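Fucose-specific lectin (Aleuria aurantia, PDB 6GKE) binds L-fucose, with strongest preference for alpha-1,6-linked core fucose on glycoproteins, through five sites set between the blades of a six-bladed beta-propeller. Local coordinates at residues A268-S271 with G272-I276; F279-A282 with S283-L287. The protein carries 1 engineered substitution. All coordinates share one frame; numbering follows the deposited sequence.

Contact 1 of 2, residues A268-S271 with G272-I276; sequences ANSS and GNIDI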
loop_
_atom_site.group_PDB
_atom_site.type_symbol
_atom_site.label_atom_id
_atom_site.label_comp_id
_atom_site.label_asym_id
_atom_site.label_seq_id
_atom_site.Cartn_x
_atom_site.Cartn_y
_atom_site.Cartn_z
ATOM N N ALA A 268 -4.101 -18.794 -6.399
ATOM C CA ALA A 268 -3.920 -20.166 -5.956
ATOM C C ALA A 268 -3.112 -20.942 -6.989
ATOM O O ALA A 268 -3.202 -20.687 -8.188
ATOM C CB ALA A 268 -5.252 -20.835 -5.707
ATOM N N ASN A 269 -2.358 -21.927 -6.501
ATOM C CA ASN A 269 -1.766 -22.924 -7.365
ATOM C C ASN A 269 -2.039 -24.310 -6.779
ATOM O O ASN A 269 -2.483 -24.454 -5.641
ATOM C CB ASN A 269 -0.277 -22.662 -7.627
ATOM C CG ASN A 269 0.612 -22.860 -6.416
ATOM O OD1 ASN A 269 0.274 -23.615 -5.507
ATOM N ND2 ASN A 269 1.774 -22.227 -6.403
ATOM N N SER A 270 -1.781 -25.323 -7.602
ATOM C CA SER A 270 -1.886 -26.695 -7.174
ATOM C C SER A 270 -1.085 -27.572 -8.132
ATOM O O SER A 270 -0.933 -27.261 -9.307
ATOM C CB SER A 270 -3.329 -27.167 -7.055
ATOM O OG SER A 270 -3.977 -27.244 -8.318
ATOM N N SER A 271 -0.627 -28.705 -7.606
ATOM C CA SER A 271 -0.042 -29.756 -8.408
ATOM C C SER A 271 0.008 -31.025 -7.557
ATOM O O SER A 271 -0.258 -30.995 -6.353
ATOM C CB SER A 271 1.321 -29.379 -8.972
ATOM O OG SER A 271 2.248 -29.027 -7.957
ATOM N N GLY A 272 0.334 -32.147 -8.193
ATOM C CA GLY A 272 0.348 -33.409 -7.488
ATOM C C GLY A 272 -1.050 -33.848 -7.084
ATOM O O GLY A 272 -2.016 -33.610 -7.802
ATOM N N ASN A 273 -1.146 -34.518 -5.933
ATOM C CA ASN A 273 -2.426 -35.093 -5.481
ATOM C C ASN A 273 -2.432 -35.168 -3.953
ATOM O O ASN A 273 -2.442 -36.258 -3.393
ATOM C CB ASN A 273 -2.722 -36.437 -6.167
ATOM C CG ASN A 273 -1.498 -37.308 -6.326
ATOM O OD1 ASN A 273 -0.957 -37.813 -5.344
ATOM N ND2 ASN A 273 -1.050 -37.481 -7.557
ATOM N N ILE A 274 -2.476 -34.019 -3.257
ATOM C CA ILE A 274 -2.577 -32.680 -3.820
ATOM C C ILE A 274 -1.783 -31.723 -2.927
ATOM O O ILE A 274 -1.801 -31.840 -1.704
ATOM C CB ILE A 274 -4.050 -32.227 -3.951
ATOM C CG1 ILE A 274 -4.199 -30.948 -4.780
ATOM C CG2 ILE A 274 -4.712 -32.077 -2.586
ATOM C CD1 ILE A 274 -3.769 -31.071 -6.225
ATOM N N ASP A 275 -1.095 -30.780 -3.570
ATOM C CA ASP A 275 -0.431 -29.658 -2.919
ATOM C C ASP A 275 -1.140 -28.382 -3.369
ATOM O O ASP A 275 -1.395 -28.220 -4.561
ATOM C CB ASP A 275 1.048 -29.615 -3.288
ATOM C CG ASP A 275 1.780 -30.897 -2.947
ATOM O OD1 ASP A 275 1.757 -31.284 -1.763
ATOM O OD2 ASP A 275 2.350 -31.508 -3.868
ATOM N N ILE A 276 -1.486 -27.509 -2.409
ATOM C CA ILE A 276 -2.218 -26.271 -2.690
ATOM C C ILE A 276 -1.562 -25.115 -1.938
ATOM O O ILE A 276 -1.313 -25.217 -0.740
ATOM C CB ILE A 276 -3.706 -26.363 -2.296
ATOM C CG1 ILE A 276 -4.395 -27.593 -2.890
ATOM C CG2 ILE A 276 -4.423 -25.076 -2.682
ATOM C CD1 ILE A 276 -5.754 -27.883 -2.295
HETATM O O HOH W 1 3.049 -31.068 -6.436
#
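The carboxylate of Asp275 has Ser271 O off its plane on one side, 3.6 Å from OD2, and a water donates to Asp275 OD2 at 2.7 Å and also hydrogen-bonds Ser271 OG, bridging the two side chains. That hydroxyl has a second partner in Ser14 OG, while the Asp275 side chain also touches Arg21, whose positive charge would suit the acid. Ser14 lies on strand 10-15 of the first blade, and Arg21 in the loop that follows it. The other flat side chain, the buried amide of Asn269, is held by Gln23 OE1 on ND2, with weaker bonds from ND2 to Ile13 O and from Ser277 N to OD1.

The backbone closes a beta hairpin of the sixth propeller blade. Ser271 and Asp275 form its last hydrogen-bonded pair: Asp275 N gives the shorter bond to Ser271 O (2.9 Å), nearly in line with the carbonyl, and Ser271 N the longer return bond to Asp275 O (3.2 Å). Gly272 carries a positive phi (68°), easy for glycine, and the three-residue loop includes a cis peptide before Ile274.

Ser270, Ile274 and Ile276 pack against strand 213-219 of the fifth blade, Ile274 on Trp219, small Ser270 and branched Ile276, a non-hydrogen-bonded pair, on Ile217. In Ile274, CG1 lies opposite the backbone N (chi1 -169°) and the second torsion bends CD1 back to 3.5 Å from Ser271 O and 4.0 Å from Ser270 CB. Both isoleucines offer apolar surface to bound fucose.

Contact 2 of 2, residues F279-A282 with S283-L287; sequences FFQA and SGVSL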
loop_
_atom_site.group_PDB
_atom_site.type_symbol
_atom_site.label_atom_id
_atom_site.label_comp_id
_atom_site.label_asym_id
_atom_site.label_seq_id
_atom_site.Cartn_x
_atom_site.Cartn_y
_atom_site.Cartn_z
ATOM N N PHE A 279 -2.108 -17.621 -2.026
ATOM C CA PHE A 279 -1.306 -16.448 -1.699
ATOM C C PHE A 279 -2.200 -15.255 -1.361
ATOM O O PHE A 279 -3.283 -15.103 -1.927
ATOM C CB PHE A 279 -0.399 -16.089 -2.875
ATOM C CG PHE A 279 0.594 -17.175 -3.171
ATOM C CD1 PHE A 279 1.816 -17.197 -2.518
ATOM C CD2 PHE A 279 0.287 -18.213 -4.039
ATOM C CE1 PHE A 279 2.726 -18.215 -2.755
ATOM C CE2 PHE A 279 1.196 -19.236 -4.265
ATOM C CZ PHE A 279 2.411 -19.238 -3.619
ATOM N N PHE A 280 -1.707 -14.410 -0.447
ATOM C CA PHE A 280 -2.392 -13.193 -0.058
ATOM C C PHE A 280 -1.355 -12.134 0.328
ATOM O O PHE A 280 -0.164 -12.420 0.470
ATOM C CB PHE A 280 -3.403 -13.469 1.064
ATOM C CG PHE A 280 -2.846 -13.915 2.393
ATOM C CD1 PHE A 280 -2.625 -15.260 2.663
ATOM C CD2 PHE A 280 -2.597 -12.995 3.401
ATOM C CE1 PHE A 280 -2.153 -15.669 3.900
ATOM C CE2 PHE A 280 -2.123 -13.405 4.636
ATOM C CZ PHE A 280 -1.903 -14.739 4.885
ATOM N N GLN A 281 -1.835 -10.896 0.477
ATOM C CA GLN A 281 -0.974 -9.760 0.785
ATOM C C GLN A 281 -1.337 -9.213 2.165
ATOM O O GLN A 281 -2.499 -8.913 2.439
ATOM C CB GLN A 281 -1.097 -8.685 -0.294
ATOM C CG GLN A 281 -0.196 -7.480 -0.052
ATOM C CD GLN A 281 -0.276 -6.484 -1.184
ATOM O OE1 GLN A 281 -1.339 -5.941 -1.477
ATOM N NE2 GLN A 281 0.844 -6.250 -1.855
ATOM N N ALA A 282 -0.308 -9.049 3.004
ATOM C CA ALA A 282 -0.464 -8.667 4.398
ATOM C C ALA A 282 0.457 -7.489 4.726
ATOM O O ALA A 282 1.250 -7.045 3.901
ATOM C CB ALA A 282 -0.151 -9.847 5.283
ATOM N N SER A 283 0.350 -6.999 5.962
ATOM C CA SER A 283 1.238 -5.952 6.446
ATOM C C SER A 283 2.693 -6.379 6.234
ATOM O O SER A 283 3.036 -7.555 6.330
ATOM C CB SER A 283 0.974 -5.631 7.889
ATOM O OG SER A 283 1.299 -6.738 8.712
ATOM N N GLY A 284 3.548 -5.400 5.927
ATOM C CA GLY A 284 4.947 -5.694 5.650
ATOM C C GLY A 284 5.589 -4.686 4.704
ATOM O O GLY A 284 6.568 -4.047 5.079
ATOM N N VAL A 285 5.079 -4.515 3.478
ATOM C CA VAL A 285 3.989 -5.247 2.844
ATOM C C VAL A 285 4.501 -6.623 2.402
ATOM O O VAL A 285 5.478 -6.709 1.663
ATOM C CB VAL A 285 3.455 -4.435 1.642
ATOM C CG1 VAL A 285 2.487 -5.231 0.784
ATOM C CG2 VAL A 285 2.820 -3.126 2.083
ATOM N N SER A 286 3.822 -7.688 2.836
ATOM C CA SER A 286 4.353 -9.035 2.680
ATOM C C SER A 286 3.459 -9.895 1.784
ATOM O O SER A 286 2.242 -9.705 1.703
ATOM C CB SER A 286 4.571 -9.693 4.020
ATOM O OG SER A 286 3.358 -9.798 4.750
ATOM N N LEU A 287 4.116 -10.852 1.119
ATOM C CA LEU A 287 3.469 -11.895 0.340
ATOM C C LEU A 287 3.474 -13.168 1.185
ATOM O O LEU A 287 4.532 -13.713 1.503
ATOM C CB LEU A 287 4.229 -12.065 -0.977
ATOM C CG LEU A 287 3.713 -13.132 -1.941
ATOM C CD1 LEU A 287 2.230 -12.977 -2.233
ATOM C CD2 LEU A 287 4.511 -13.081 -3.233
#
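Gln281 and Val285 cross obliquely, the extended glutamine chain running past the valine so that Val285 CG1 stands out of the amide plane, toward the nitrogen end, 3.3 Å from Gln281 NE2. The glutamine reaches this place because CG is trans to its own N (chi1 -179°) and the chain stays straight beyond it. Its amide is held in rotation by the N-terminal segment: OE1 accepts from Thr7 N and NE2 donates to Leu5 O, so a long residue with both a donor and an acceptor suits the position. Val285 presents a flank of methyl to the apolar part of Gln281, CG1 lying 3.6 Å from Gln281 CG.

On the other face, Ala282 and Ser286 stand side by side; both residues are small, which suits the close pairing of Ala282 CB with Ser286 OG at 3.5 Å. The serine hydroxyl donates to Ser283 O at 2.8 Å, from above the carbonyl plane, and also bonds Gln288 NE2, bracing the loop from within.

This is the tip of a beta hairpin joining the second and third strands of the last propeller blade. Ala282 N to Ser286 O and Ser286 N to Ala282 O are both 2.9 Å and nearly straight at hydrogen, yet the second donor sits well above its acceptor's plane. Gly284, at phi 152°, precedes a cis peptide to Val285; a CB here would run into Ser286 N and the carbonyl O of Ser283, so glycine suits the place. Val285 packs on Tyr6 and Ser283 on Asp263, both of the second subunit.

Farther down the strands, Leu287 CD1 lies 4.1 Å from Phe279 CB, and these apolar groups pack against Val25 and Ile10 of the first blade.

Contacts 1 and 2 are successive hairpins of one antiparallel sheet, sharing strand 275-282 and closing at its two ends, with centres about 21 Å apart. Both turns have three loop residues, a glycine among them, and a cis peptide before the last. They meet where Asn269 ND2 packs on Phe279 CE2 at 3.7 Å. Their roles diverge: contact 1 lies at the fucose site shared with Arg226, Glu238, Trp292 and Trp298, the side chain of Ile274 being about 4 Å from the sugar, whereas the side chain of Phe279 in contact 2 is about 13 Å from a bound fucose, and contact 2 faces the N-terminal segment and the second subunit.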